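Local coordinates for protein methyltransferase type 12 (PDB 3JWG) that probably methylates the 2'-hydroxyl of the 3'-terminal nucleotide of small RNAs with S-adenosyl-L-methionine, as the methyltransferase domain of bacterial Hen1, at residues Gly19-Val24 with Thr202-Phe207; Glu110-Leu115 with Lys169-Trp174; Asn42-Leu47 with Lys84-Phe89; Thr173-Val178 with Val186-Ile191. All coordinates share one frame; numbering follows the deposited sequence.

Contact 1: Gly19-Val24 with Thr202-Phe207; sequences GTVVAV and TQMGVF
Met204 reaches from strand 202-209 to helix 13-27 and touches it with its terminal methyl. From CB the chain runs straight out, CG anti to the backbone N (chi1 172°), so CB and CG serve as the stem that carries the sulfur most of the way across. Beyond SD the chain turns (chi3 -63°) and swings CE against Val21, whose CG2 lies 3.6 Å from Met204 CE. The two side chains cross obliquely, and the same CE passes Thr20 CG2 more loosely at 4.4 Å. Two residues on, Val206 and Val24 point at each other tip to tip, CG1 to CG1 at 4.2 Å. Segments 19-24 and 202-207 run nearly parallel, 15° apart, with their axes 11.3 Å from each other; the long methionine suits that separation. Val21 also leans on Thr107 and Ile109 of strand 105-109, and Val24 on Ile137, which spreads the helix over several strands of the sheet. The hydroxyl of Thr20 turns back to Gln16 O within its own helix. No hydrogen bond joins the two segments, so helix and strand are held here by dispersion and by the burial of methyl groups.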
loop_
_atom_site.group_PDB
_atom_site.type_symbol
_atom_site.label_atom_id
_atom_site.label_comp_id
_atom_site.label_asym_id
_atom_site.label_seq_id
_atom_site.Cartn_x
_atom_site.Cartn_y
_atom_site.Cartn_z
ATOM N N GLY A 19 -7.801 -5.880 5.677
ATOM C CA GLY A 19 -7.820 -6.191 7.096
ATOM C C GLY A 19 -6.469 -6.710 7.541
ATOM O O GLY A 19 -6.016 -6.422 8.651
ATOM N N THR A 20 -5.822 -7.480 6.672
ATOM C CA THR A 20 -4.506 -8.032 6.968
ATOM C C THR A 20 -3.500 -6.889 7.106
ATOM O O THR A 20 -2.664 -6.895 8.003
ATOM C CB THR A 20 -4.030 -8.971 5.850
ATOM O OG1 THR A 20 -4.919 -10.093 5.753
ATOM C CG2 THR A 20 -2.622 -9.456 6.138
ATOM N N VAL A 21 -3.573 -5.917 6.202
ATOM C CA VAL A 21 -2.673 -4.771 6.269
ATOM C C VAL A 21 -2.849 -4.049 7.606
ATOM O O VAL A 21 -1.872 -3.713 8.272
ATOM C CB VAL A 21 -2.947 -3.767 5.129
ATOM C CG1 VAL A 21 -2.027 -2.569 5.269
ATOM C CG2 VAL A 21 -2.730 -4.443 3.773
ATOM N N VAL A 22 -4.099 -3.814 7.997
ATOM C CA VAL A 22 -4.385 -3.136 9.260
ATOM C C VAL A 22 -3.779 -3.895 10.444
ATOM O O VAL A 22 -3.168 -3.296 11.334
ATOM C CB VAL A 22 -5.914 -2.996 9.472
ATOM C CG1 VAL A 22 -6.206 -2.337 10.820
ATOM C CG2 VAL A 22 -6.512 -2.168 8.337
ATOM N N ALA A 23 -3.947 -5.215 10.450
ATOM C CA ALA A 23 -3.419 -6.050 11.527
ATOM C C ALA A 23 -1.902 -5.960 11.606
ATOM O O ALA A 23 -1.335 -5.908 12.697
ATOM C CB ALA A 23 -3.851 -7.508 11.331
ATOM N N VAL A 24 -1.234 -5.945 10.457
ATOM C CA VAL A 24 0.221 -5.839 10.467
ATOM C C VAL A 24 0.629 -4.508 11.102
ATOM O O VAL A 24 1.519 -4.461 11.959
ATOM C CB VAL A 24 0.809 -5.943 9.038
ATOM C CG1 VAL A 24 2.307 -5.654 9.067
ATOM C CG2 VAL A 24 0.565 -7.339 8.481
ATOM N N THR A 202 -2.815 -12.824 -3.693
ATOM C CA THR A 202 -2.042 -11.643 -3.342
ATOM C C THR A 202 -0.759 -11.978 -2.603
ATOM O O THR A 202 -0.686 -12.960 -1.861
ATOM C CB THR A 202 -2.892 -10.698 -2.452
ATOM O OG1 THR A 202 -4.047 -10.282 -3.184
ATOM C CG2 THR A 202 -2.094 -9.474 -2.032
ATOM N N GLN A 203 0.261 -11.158 -2.813
ATOM C CA GLN A 203 1.525 -11.354 -2.132
ATOM C C GLN A 203 1.861 -10.045 -1.421
ATOM O O GLN A 203 1.517 -8.954 -1.896
ATOM C CB GLN A 203 2.628 -11.784 -3.117
ATOM C CG GLN A 203 2.843 -10.894 -4.328
ATOM C CD GLN A 203 3.861 -11.473 -5.318
ATOM O OE1 GLN A 203 4.790 -12.196 -4.936
ATOM N NE2 GLN A 203 3.705 -11.127 -6.594
ATOM N N MET A 204 2.497 -10.153 -0.261
ATOM C CA MET A 204 2.825 -8.970 0.519
ATOM C C MET A 204 4.225 -9.024 1.095
ATOM O O MET A 204 4.677 -10.072 1.566
ATOM C CB MET A 204 1.792 -8.810 1.642
ATOM C CG MET A 204 2.087 -7.727 2.674
ATOM S SD MET A 204 0.772 -7.697 3.938
ATOM C CE MET A 204 -0.586 -7.251 2.930
ATOM N N GLY A 205 4.915 -7.887 1.029
ATOM C CA GLY A 205 6.252 -7.794 1.571
ATOM C C GLY A 205 6.198 -6.780 2.702
ATOM O O GLY A 205 5.662 -5.682 2.529
ATOM N N VAL A 206 6.713 -7.150 3.868
ATOM C CA VAL A 206 6.737 -6.233 5.004
ATOM C C VAL A 206 8.197 -5.859 5.225
ATOM O O VAL A 206 9.042 -6.706 5.534
ATOM C CB VAL A 206 6.138 -6.878 6.271
ATOM C CG1 VAL A 206 6.166 -5.882 7.437
ATOM C CG2 VAL A 206 4.707 -7.317 5.991
ATOM N N PHE A 207 8.490 -4.579 5.030
ATOM C CA PHE A 207 9.843 -4.068 5.169
ATOM C C PHE A 207 10.007 -3.393 6.523
ATOM O O PHE A 207 9.138 -2.640 6.950
ATOM C CB PHE A 207 10.133 -3.033 4.071
ATOM C CG PHE A 207 10.092 -3.581 2.670
ATOM C CD1 PHE A 207 11.273 -3.872 1.989
ATOM C CD2 PHE A 207 8.881 -3.749 2.007
ATOM C CE1 PHE A 207 11.251 -4.319 0.660
ATOM C CE2 PHE A 207 8.845 -4.195 0.681
ATOM C CZ PHE A 207 10.034 -4.478 0.006
#

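Contact 2: Glu110-Leu115 with Lys169-Trp174; sequences EVIEHL and KEFQTW. Unlike the reference sequence in segment 169-174: Gln172 (reference Glu).
Ile112 lays its CD1 methyl over one face of the Trp174 indole, 4.0 Å above the plane and offset toward the rim, where CZ3 is the ring atom it meets. The same methyl touches Phe171 quite differently: it sits at the edge of the phenyl ring, near its plane, with Ile112 CD1 3.8 Å from Phe171 CE1. The isoleucine and phenylalanine side chains cross at about a right angle. Ile112 sits on a short 3-10 turn (112-114); its CG1 lies between its own backbone N and carbonyl carbon (chi1 66°), and the arm then runs straight (chi2 173°), which sends CD1 into the corner between the two aromatic groups. Phe171 and Trp174 are three residues apart, on the same side of the helix. Leu120, Val138 and Trp166 also touch Ile112. Glu124 takes the indole NE1 as a hydrogen-bond donor, which helps fix the turn of the ring, and Trp166 meets it edge-to-face. Thr173 OG1 bonds back to Lys169 O within the helix. Glu110, Glu113 and His114 match the Glu-x-x-Glu-His motif of the HEN1 family, whose Glu and His side chains bind the catalytic magnesium in plant HEN1 and probably do so here, although in this crystal the magnesium is bound at Gly37 and Ile109. Ile112 thus packs the segment carrying this probable metal site against helix 168-182.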
loop_
_atom_site.group_PDB
_atom_site.type_symbol
_atom_site.label_atom_id
_atom_site.label_comp_id
_atom_site.label_asym_id
_atom_site.label_seq_id
_atom_site.Cartn_x
_atom_site.Cartn_y
_atom_site.Cartn_z
ATOM N N GLU A 110 -1.762 -1.993 -4.545
ATOM C CA GLU A 110 -2.156 -1.828 -5.942
ATOM C C GLU A 110 -1.512 -0.600 -6.577
ATOM O O GLU A 110 -2.184 0.241 -7.184
ATOM C CB GLU A 110 -3.680 -1.754 -6.041
ATOM C CG GLU A 110 -4.357 -2.960 -5.401
ATOM C CD GLU A 110 -5.863 -2.971 -5.587
ATOM O OE1 GLU A 110 -6.512 -1.935 -5.320
ATOM O OE2 GLU A 110 -6.395 -4.025 -5.992
ATOM N N VAL A 111 -0.194 -0.509 -6.433
ATOM C CA VAL A 111 0.560 0.603 -6.987
ATOM C C VAL A 111 1.709 0.170 -7.887
ATOM O O VAL A 111 1.724 0.502 -9.072
ATOM C CB VAL A 111 1.180 1.501 -5.872
ATOM C CG1 VAL A 111 2.105 2.538 -6.495
ATOM C CG2 VAL A 111 0.089 2.200 -5.073
ATOM N N ILE A 112 2.660 -0.584 -7.329
ATOM C CA ILE A 112 3.854 -0.963 -8.079
ATOM C C ILE A 112 3.648 -1.722 -9.374
ATOM O O ILE A 112 4.426 -1.544 -10.308
ATOM C CB ILE A 112 4.888 -1.750 -7.206
ATOM C CG1 ILE A 112 4.320 -3.103 -6.776
ATOM C CG2 ILE A 112 5.284 -0.925 -5.996
ATOM C CD1 ILE A 112 5.334 -3.978 -6.075
ATOM N N GLU A 113 2.616 -2.559 -9.446
ATOM C CA GLU A 113 2.382 -3.315 -10.673
ATOM C C GLU A 113 1.905 -2.424 -11.827
ATOM O O GLU A 113 1.778 -2.888 -12.954
ATOM C CB GLU A 113 1.367 -4.439 -10.431
ATOM C CG GLU A 113 -0.020 -3.958 -10.037
ATOM C CD GLU A 113 -0.194 -3.798 -8.534
ATOM O OE1 GLU A 113 0.818 -3.661 -7.811
ATOM O OE2 GLU A 113 -1.355 -3.800 -8.082
ATOM N N HIS A 114 1.649 -1.146 -11.547
ATOM C CA HIS A 114 1.192 -0.209 -12.580
ATOM C C HIS A 114 2.266 0.778 -13.032
ATOM O O HIS A 114 2.033 1.583 -13.930
ATOM C CB HIS A 114 -0.005 0.601 -12.073
ATOM C CG HIS A 114 -1.195 -0.231 -11.725
ATOM N ND1 HIS A 114 -1.819 -1.054 -12.638
ATOM C CD2 HIS A 114 -1.886 -0.360 -10.568
ATOM C CE1 HIS A 114 -2.845 -1.651 -12.058
ATOM N NE2 HIS A 114 -2.907 -1.247 -10.801
ATOM N N LEU A 115 3.441 0.717 -12.416
ATOM C CA LEU A 115 4.517 1.649 -12.742
ATOM C C LEU A 115 5.544 1.105 -13.727
ATOM O O LEU A 115 5.952 -0.045 -13.622
ATOM C CB LEU A 115 5.239 2.065 -11.456
ATOM C CG LEU A 115 4.346 2.579 -10.319
ATOM C CD1 LEU A 115 5.191 2.891 -9.086
ATOM C CD2 LEU A 115 3.603 3.827 -10.785
ATOM N N LYS A 169 8.374 -14.745 -7.819
ATOM C CA LYS A 169 9.824 -14.617 -7.938
ATOM C C LYS A 169 10.210 -13.178 -8.279
ATOM O O LYS A 169 11.199 -12.640 -7.768
ATOM C CB LYS A 169 10.348 -15.550 -9.030
ATOM C CG LYS A 169 11.838 -15.420 -9.280
ATOM C CD LYS A 169 12.278 -16.283 -10.452
ATOM C CE LYS A 169 13.770 -16.140 -10.696
ATOM N NZ LYS A 169 14.538 -16.528 -9.481
ATOM N N GLU A 170 9.429 -12.559 -9.154
ATOM C CA GLU A 170 9.690 -11.183 -9.551
ATOM C C GLU A 170 9.511 -10.242 -8.374
ATOM O O GLU A 170 10.326 -9.355 -8.161
ATOM C CB GLU A 170 8.757 -10.769 -10.686
ATOM C CG GLU A 170 9.002 -11.552 -11.963
ATOM C CD GLU A 170 8.103 -11.121 -13.089
ATOM O OE1 GLU A 170 6.913 -10.845 -12.827
ATOM O OE2 GLU A 170 8.586 -11.073 -14.243
ATOM N N PHE A 171 8.447 -10.439 -7.603
ATOM C CA PHE A 171 8.210 -9.574 -6.456
ATOM C C PHE A 171 9.271 -9.753 -5.373
ATOM O O PHE A 171 9.794 -8.780 -4.836
ATOM C CB PHE A 171 6.837 -9.841 -5.841
ATOM C CG PHE A 171 6.530 -8.974 -4.640
ATOM C CD1 PHE A 171 6.393 -7.597 -4.779
ATOM C CD2 PHE A 171 6.371 -9.533 -3.375
ATOM C CE1 PHE A 171 6.098 -6.784 -3.669
ATOM C CE2 PHE A 171 6.075 -8.733 -2.261
ATOM C CZ PHE A 171 5.939 -7.353 -2.410
ATOM N N GLN A 172 9.583 -10.998 -5.041
ATOM C CA GLN A 172 10.566 -11.250 -3.997
ATOM C C GLN A 172 11.957 -10.784 -4.391
ATOM O O GLN A 172 12.689 -10.243 -3.561
ATOM C CB GLN A 172 10.551 -12.731 -3.624
ATOM C CG GLN A 172 9.318 -13.098 -2.819
ATOM C CD GLN A 172 9.131 -14.588 -2.666
ATOM O OE1 GLN A 172 10.099 -15.346 -2.652
ATOM N NE2 GLN A 172 7.881 -15.016 -2.540
ATOM N N THR A 173 12.315 -10.969 -5.659
ATOM C CA THR A 173 13.619 -10.529 -6.144
ATOM C C THR A 173 13.693 -9.006 -6.019
ATOM O O THR A 173 14.695 -8.449 -5.559
ATOM C CB THR A 173 13.825 -10.924 -7.621
ATOM O OG1 THR A 173 13.770 -12.352 -7.741
ATOM C CG2 THR A 173 15.176 -10.424 -8.127
ATOM N N TRP A 174 12.620 -8.342 -6.436
ATOM C CA TRP A 174 12.531 -6.889 -6.363
ATOM C C TRP A 174 12.610 -6.419 -4.913
ATOM O O TRP A 174 13.368 -5.509 -4.584
ATOM C CB TRP A 174 11.208 -6.407 -6.962
ATOM C CG TRP A 174 10.949 -4.954 -6.713
ATOM C CD1 TRP A 174 11.474 -3.895 -7.400
ATOM C CD2 TRP A 174 10.128 -4.396 -5.678
ATOM N NE1 TRP A 174 11.031 -2.712 -6.860
ATOM C CE2 TRP A 174 10.202 -2.989 -5.801
ATOM C CE3 TRP A 174 9.335 -4.948 -4.659
ATOM C CZ2 TRP A 174 9.515 -2.120 -4.940
ATOM C CZ3 TRP A 174 8.647 -4.081 -3.799
ATOM C CH2 TRP A 174 8.744 -2.687 -3.949
#

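Contact 3: Asn42-Leu47 with Lys84-Phe89; sequences NLLSLL and KRISLF
Arg85 sends its guanidinium to the last turn of helix 42-48, where NH2 comes 3.5 Å from Leu47 O. That approach is oblique and makes no hydrogen bond; the firm partners are nearby carbonyls, Phe53 O for NH2 and Leu48 O for NH1. A bend at chi3 (62°) turns the end of the arginine toward this group of oxygens. Ile86 follows, on strand 86-90, its CB directed at the helix and its straight chain ending in CD1, 4.2 Å from Leu44 CG. Here the backbones come nearest, with the CA atoms of Leu44 and Ile86 8.2 Å apart. Leu73 of helix 63-73 touches both side chains and closes the same apolar cluster. Ser87 turns away from the helix, while its backbone bonds to Ile56 and Gly58 of the neighbouring strand 55-60. The branch end of Leu88 returns to the helix: its CD2 meets Leu44 CD2 at only 3.4 Å, tighter than usual for two methyls. Leu44 is off ideal staggering (chi1 -85°, chi2 35°), so the short pair is doubtful as evidence of real strain. The helix follows the glycine-rich loop around Gly37 and Gly41, which in class I methyltransferases is the first sequence motif and usually lines the cofactor pocket. Chemically the contact divides in two: leucine and isoleucine branches pack helix against outermost strand, while at the helix's C-terminal end a positive guanidinium lies beside carbonyl oxygens, a pairing that is probably favourable with the helix dipole.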
loop_
_atom_site.group_PDB
_atom_site.type_symbol
_atom_site.label_atom_id
_atom_site.label_comp_id
_atom_site.label_asym_id
_atom_site.label_seq_id
_atom_site.Cartn_x
_atom_site.Cartn_y
_atom_site.Cartn_z
ATOM N N ASN A 42 -10.311 2.895 0.636
ATOM C CA ASN A 42 -10.830 1.699 1.291
ATOM C C ASN A 42 -10.036 1.334 2.536
ATOM O O ASN A 42 -10.613 0.909 3.539
ATOM C CB ASN A 42 -10.867 0.525 0.312
ATOM C CG ASN A 42 -11.896 0.721 -0.777
ATOM O OD1 ASN A 42 -12.999 1.199 -0.516
ATOM N ND2 ASN A 42 -11.549 0.348 -2.002
ATOM N N LEU A 43 -8.718 1.507 2.478
ATOM C CA LEU A 43 -7.869 1.211 3.628
ATOM C C LEU A 43 -8.079 2.292 4.693
ATOM O O LEU A 43 -8.128 2.006 5.895
ATOM C CB LEU A 43 -6.396 1.180 3.220
ATOM C CG LEU A 43 -5.433 0.905 4.380
ATOM C CD1 LEU A 43 -5.690 -0.493 4.931
ATOM C CD2 LEU A 43 -3.992 1.047 3.908
ATOM N N LEU A 44 -8.203 3.536 4.239
ATOM C CA LEU A 44 -8.425 4.662 5.139
ATOM C C LEU A 44 -9.642 4.402 6.024
ATOM O O LEU A 44 -9.600 4.642 7.231
ATOM C CB LEU A 44 -8.634 5.946 4.327
ATOM C CG LEU A 44 -7.419 6.750 3.851
ATOM C CD1 LEU A 44 -6.258 5.852 3.501
ATOM C CD2 LEU A 44 -7.833 7.590 2.660
ATOM N N SER A 45 -10.722 3.911 5.422
ATOM C CA SER A 45 -11.948 3.616 6.164
ATOM C C SER A 45 -11.688 2.653 7.312
ATOM O O SER A 45 -12.146 2.875 8.435
ATOM C CB SER A 45 -13.012 3.000 5.248
ATOM O OG SER A 45 -13.327 3.851 4.166
ATOM N N LEU A 46 -10.965 1.572 7.024
ATOM C CA LEU A 46 -10.658 0.565 8.037
ATOM C C LEU A 46 -9.763 1.103 9.146
ATOM O O LEU A 46 -9.913 0.732 10.310
ATOM C CB LEU A 46 -9.982 -0.658 7.403
ATOM C CG LEU A 46 -10.791 -1.545 6.452
ATOM C CD1 LEU A 46 -9.925 -2.726 6.042
ATOM C CD2 LEU A 46 -12.064 -2.039 7.127
ATOM N N LEU A 47 -8.819 1.960 8.779
ATOM C CA LEU A 47 -7.908 2.546 9.754
ATOM C C LEU A 47 -8.662 3.433 10.751
ATOM O O LEU A 47 -8.378 3.418 11.954
ATOM C CB LEU A 47 -6.825 3.355 9.033
ATOM C CG LEU A 47 -5.808 2.508 8.258
ATOM C CD1 LEU A 47 -4.856 3.407 7.477
ATOM C CD2 LEU A 47 -5.031 1.628 9.243
ATOM N N LYS A 84 -9.816 15.312 12.570
ATOM C CA LYS A 84 -8.429 15.669 12.854
ATOM C C LYS A 84 -7.443 14.515 12.674
ATOM O O LYS A 84 -6.230 14.729 12.631
ATOM C CB LYS A 84 -8.317 16.224 14.276
ATOM C CG LYS A 84 -9.086 17.526 14.476
ATOM C CD LYS A 84 -9.080 17.978 15.933
ATOM C CE LYS A 84 -9.900 19.254 16.110
ATOM N NZ LYS A 84 -9.912 19.732 17.523
ATOM N N ARG A 85 -7.962 13.298 12.558
ATOM C CA ARG A 85 -7.116 12.120 12.395
ATOM C C ARG A 85 -6.762 11.835 10.941
ATOM O O ARG A 85 -5.753 11.192 10.661
ATOM C CB ARG A 85 -7.814 10.879 12.951
ATOM C CG ARG A 85 -8.200 10.927 14.422
ATOM C CD ARG A 85 -9.099 9.739 14.731
ATOM N NE ARG A 85 -8.411 8.469 14.506
ATOM C CZ ARG A 85 -9.022 7.304 14.316
ATOM N NH1 ARG A 85 -10.348 7.234 14.312
ATOM N NH2 ARG A 85 -8.305 6.199 14.147
ATOM N N ILE A 86 -7.585 12.314 10.014
ATOM C CA ILE A 86 -7.357 12.030 8.605
ATOM C C ILE A 86 -7.005 13.214 7.708
ATOM O O ILE A 86 -7.516 14.329 7.872
ATOM C CB ILE A 86 -8.583 11.294 8.022
ATOM C CG1 ILE A 86 -8.282 10.782 6.613
ATOM C CG2 ILE A 86 -9.778 12.223 7.998
ATOM C CD1 ILE A 86 -9.291 9.765 6.122
ATOM N N SER A 87 -6.127 12.942 6.750
ATOM C CA SER A 87 -5.665 13.932 5.790
ATOM C C SER A 87 -5.522 13.290 4.408
ATOM O O SER A 87 -5.171 12.115 4.294
ATOM C CB SER A 87 -4.316 14.493 6.234
ATOM O OG SER A 87 -3.713 15.239 5.194
ATOM N N LEU A 88 -5.802 14.064 3.367
ATOM C CA LEU A 88 -5.691 13.573 1.995
ATOM C C LEU A 88 -5.063 14.648 1.126
ATOM O O LEU A 88 -5.363 15.827 1.292
ATOM C CB LEU A 88 -7.075 13.238 1.426
ATOM C CG LEU A 88 -7.905 12.106 2.027
ATOM C CD1 LEU A 88 -9.330 12.200 1.508
ATOM C CD2 LEU A 88 -7.299 10.769 1.669
ATOM N N PHE A 89 -4.183 14.251 0.212
ATOM C CA PHE A 89 -3.570 15.213 -0.697
ATOM C C PHE A 89 -3.057 14.538 -1.960
ATOM O O PHE A 89 -2.815 13.328 -1.981
ATOM C CB PHE A 89 -2.457 16.014 0.005
ATOM C CG PHE A 89 -1.198 15.242 0.279
ATOM C CD1 PHE A 89 -0.186 15.171 -0.676
ATOM C CD2 PHE A 89 -0.993 14.641 1.518
ATOM C CE1 PHE A 89 1.016 14.521 -0.397
ATOM C CE2 PHE A 89 0.202 13.987 1.809
ATOM C CZ PHE A 89 1.210 13.928 0.850
#

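Contact 4: Thr173-Val178 with Val186-Ile191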
loop_
_atom_site.group_PDB
_atom_site.type_symbol
_atom_site.label_atom_id
_atom_site.label_comp_id
_atom_site.label_asym_id
_atom_site.label_seq_id
_atom_site.Cartn_x
_atom_site.Cartn_y
_atom_site.Cartn_z
ATOM N N THR A 173 12.315 -10.969 -5.659
ATOM C CA THR A 173 13.619 -10.529 -6.144
ATOM C C THR A 173 13.693 -9.006 -6.019
ATOM O O THR A 173 14.695 -8.449 -5.559
ATOM C CB THR A 173 13.825 -10.924 -7.621
ATOM O OG1 THR A 173 13.770 -12.352 -7.741
ATOM C CG2 THR A 173 15.176 -10.424 -8.127
ATOM N N TRP A 174 12.620 -8.342 -6.436
ATOM C CA TRP A 174 12.531 -6.889 -6.363
ATOM C C TRP A 174 12.610 -6.419 -4.913
ATOM O O TRP A 174 13.368 -5.509 -4.584
ATOM C CB TRP A 174 11.208 -6.407 -6.962
ATOM C CG TRP A 174 10.949 -4.954 -6.713
ATOM C CD1 TRP A 174 11.474 -3.895 -7.400
ATOM C CD2 TRP A 174 10.128 -4.396 -5.678
ATOM N NE1 TRP A 174 11.031 -2.712 -6.860
ATOM C CE2 TRP A 174 10.202 -2.989 -5.801
ATOM C CE3 TRP A 174 9.335 -4.948 -4.659
ATOM C CZ2 TRP A 174 9.515 -2.120 -4.940
ATOM C CZ3 TRP A 174 8.647 -4.081 -3.799
ATOM C CH2 TRP A 174 8.744 -2.687 -3.949
ATOM N N ALA A 175 11.814 -7.039 -4.050
ATOM C CA ALA A 175 11.788 -6.670 -2.639
ATOM C C ALA A 175 13.149 -6.823 -1.961
ATOM O O ALA A 175 13.599 -5.922 -1.254
ATOM C CB ALA A 175 10.753 -7.494 -1.903
ATOM N N VAL A 176 13.795 -7.965 -2.173
ATOM C CA VAL A 176 15.102 -8.221 -1.575
ATOM C C VAL A 176 16.136 -7.184 -2.010
ATOM O O VAL A 176 16.931 -6.710 -1.193
ATOM C CB VAL A 176 15.615 -9.644 -1.937
ATOM C CG1 VAL A 176 17.072 -9.810 -1.501
ATOM C CG2 VAL A 176 14.743 -10.690 -1.257
ATOM N N LYS A 177 16.122 -6.824 -3.291
ATOM C CA LYS A 177 17.069 -5.844 -3.801
ATOM C C LYS A 177 16.857 -4.445 -3.240
ATOM O O LYS A 177 17.813 -3.798 -2.823
ATOM C CB LYS A 177 17.029 -5.782 -5.334
ATOM C CG LYS A 177 17.803 -6.902 -6.018
ATOM C CD LYS A 177 17.623 -6.872 -7.533
ATOM C CE LYS A 177 18.163 -8.141 -8.189
ATOM N NZ LYS A 177 17.881 -8.156 -9.656
ATOM N N VAL A 178 15.615 -3.964 -3.233
ATOM C CA VAL A 178 15.365 -2.630 -2.707
ATOM C C VAL A 178 15.637 -2.577 -1.208
ATOM O O VAL A 178 16.161 -1.584 -0.698
ATOM C CB VAL A 178 13.914 -2.160 -2.990
ATOM C CG1 VAL A 178 13.656 -2.180 -4.481
ATOM C CG2 VAL A 178 12.916 -3.037 -2.253
ATOM N N VAL A 186 13.335 -7.475 4.894
ATOM C CA VAL A 186 11.986 -7.730 4.405
ATOM C C VAL A 186 11.552 -9.179 4.591
ATOM O O VAL A 186 12.375 -10.096 4.562
ATOM C CB VAL A 186 11.861 -7.314 2.898
ATOM C CG1 VAL A 186 12.758 -8.179 2.035
ATOM C CG2 VAL A 186 10.411 -7.408 2.439
ATOM N N ARG A 187 10.256 -9.371 4.824
ATOM C CA ARG A 187 9.686 -10.703 4.997
ATOM C C ARG A 187 8.444 -10.753 4.120
ATOM O O ARG A 187 7.851 -9.711 3.816
ATOM C CB ARG A 187 9.332 -10.972 6.471
ATOM C CG ARG A 187 8.130 -10.213 7.012
ATOM C CD ARG A 187 8.016 -10.415 8.526
ATOM N NE ARG A 187 6.816 -9.805 9.100
ATOM C CZ ARG A 187 5.604 -10.346 9.069
ATOM N NH1 ARG A 187 5.413 -11.524 8.489
ATOM N NH2 ARG A 187 4.573 -9.711 9.627
ATOM N N PHE A 188 8.058 -11.956 3.704
ATOM C CA PHE A 188 6.908 -12.113 2.824
ATOM C C PHE A 188 5.742 -12.851 3.432
ATOM O O PHE A 188 5.912 -13.740 4.273
ATOM C CB PHE A 188 7.342 -12.820 1.536
ATOM C CG PHE A 188 8.453 -12.117 0.823
ATOM C CD1 PHE A 188 8.211 -10.934 0.132
ATOM C CD2 PHE A 188 9.757 -12.594 0.898
ATOM C CE1 PHE A 188 9.251 -10.237 -0.466
ATOM C CE2 PHE A 188 10.807 -11.900 0.302
ATOM C CZ PHE A 188 10.553 -10.719 -0.381
ATOM N N LEU A 189 4.551 -12.464 2.993
ATOM C CA LEU A 189 3.316 -13.067 3.450
ATOM C C LEU A 189 2.483 -13.485 2.244
ATOM O O LEU A 189 2.639 -12.951 1.139
ATOM C CB LEU A 189 2.512 -12.076 4.301
ATOM C CG LEU A 189 3.093 -11.634 5.648
ATOM C CD1 LEU A 189 4.352 -10.819 5.432
ATOM C CD2 LEU A 189 2.062 -10.817 6.401
ATOM N N GLN A 190 1.604 -14.452 2.467
ATOM C CA GLN A 190 0.717 -14.949 1.430
ATOM C C GLN A 190 -0.698 -14.615 1.879
ATOM O O GLN A 190 -1.218 -15.217 2.821
ATOM C CB GLN A 190 0.882 -16.465 1.279
ATOM C CG GLN A 190 2.247 -16.890 0.756
ATOM C CD GLN A 190 2.457 -18.396 0.819
ATOM O OE1 GLN A 190 2.648 -18.967 1.899
ATOM N NE2 GLN A 190 2.416 -19.049 -0.339
ATOM N N ILE A 191 -1.311 -13.634 1.226
ATOM C CA ILE A 191 -2.669 -13.231 1.575
ATOM C C ILE A 191 -3.670 -14.016 0.746
ATOM O O ILE A 191 -3.536 -14.119 -0.477
ATOM C CB ILE A 191 -2.895 -11.712 1.348
ATOM C CG1 ILE A 191 -2.195 -10.906 2.446
ATOM C CG2 ILE A 191 -4.387 -11.393 1.371
ATOM C CD1 ILE A 191 -0.716 -11.177 2.575
#
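Ala175 pushes its single methyl against the rim of the Phe188 ring, in the plane of the ring, with CB 3.4 Å from CE1 and 3.6 Å from CZ of Phe188. An alanine is a shallow place on the helix surface, and the phenyl edge fits into it; Phe188 CG is placed anti to the carbonyl carbon of its own residue (chi1 -56°), which aims the ring at the helix. Val176 borders the hollow: its CG2 also lies at the ring edge, 4.3 Å from Phe188 CZ. Val186 lies against the backbone between Ala175 and Val176, on the Ala179 side. Its CG1 points to the backbone, 4.1 Å from Ala175 O and 4.3 Å from Val176 CA, while Val186 CG2 approaches the alanine methyl, CB to CG2 4.4 Å. Ala175 CB is thus touched closely by Phe188 and more loosely by Val186, two positions apart along the strand. The segments run nearly antiparallel (159°) with axes 9.0 Å apart, as expected of a helix that turns back into the next strand. Such a helix-to-strand return belongs to the C-terminal end of the class I methyltransferase sheet, whose hallmark is that strand 202-209 lies between strands 135-141 and 184-191, antiparallel to both (order 3-2-1-4-5-7-6). Arg187, Leu189 and Ile191 of the edge strand make backbone hydrogen bonds with Val206, Met204 and Thr202 of that inserted strand. Phe207 extends the apolar surface by touching Ala175, Val178 and Val186, and Gln172 flanks Phe188.

In the fold
Contacts 1, 3 and 4 reach one mixed sheet: contact 3 at the edge strand 86-90, contact 4 at the other edge, about 26 Å away between centres, and contact 1 on the inserted strand 202-209. Helices 13-27 and 42-48 meet through Val22 with Leu43 and Leu46, which links contacts 1 and 3. Helix 168-182 serves both contacts 2 and 4, whose centres are about 9 Å apart; Phe171 touches Phe188 and also the backbone at Met204 and Gly205, tying both to contact 1. The magnesium ion, bound at Gly37 and Ile109, lies about 8 Å from the side chain of Leu44, about 9 Å from that of Val21 and about 10 Å from that of Ile112.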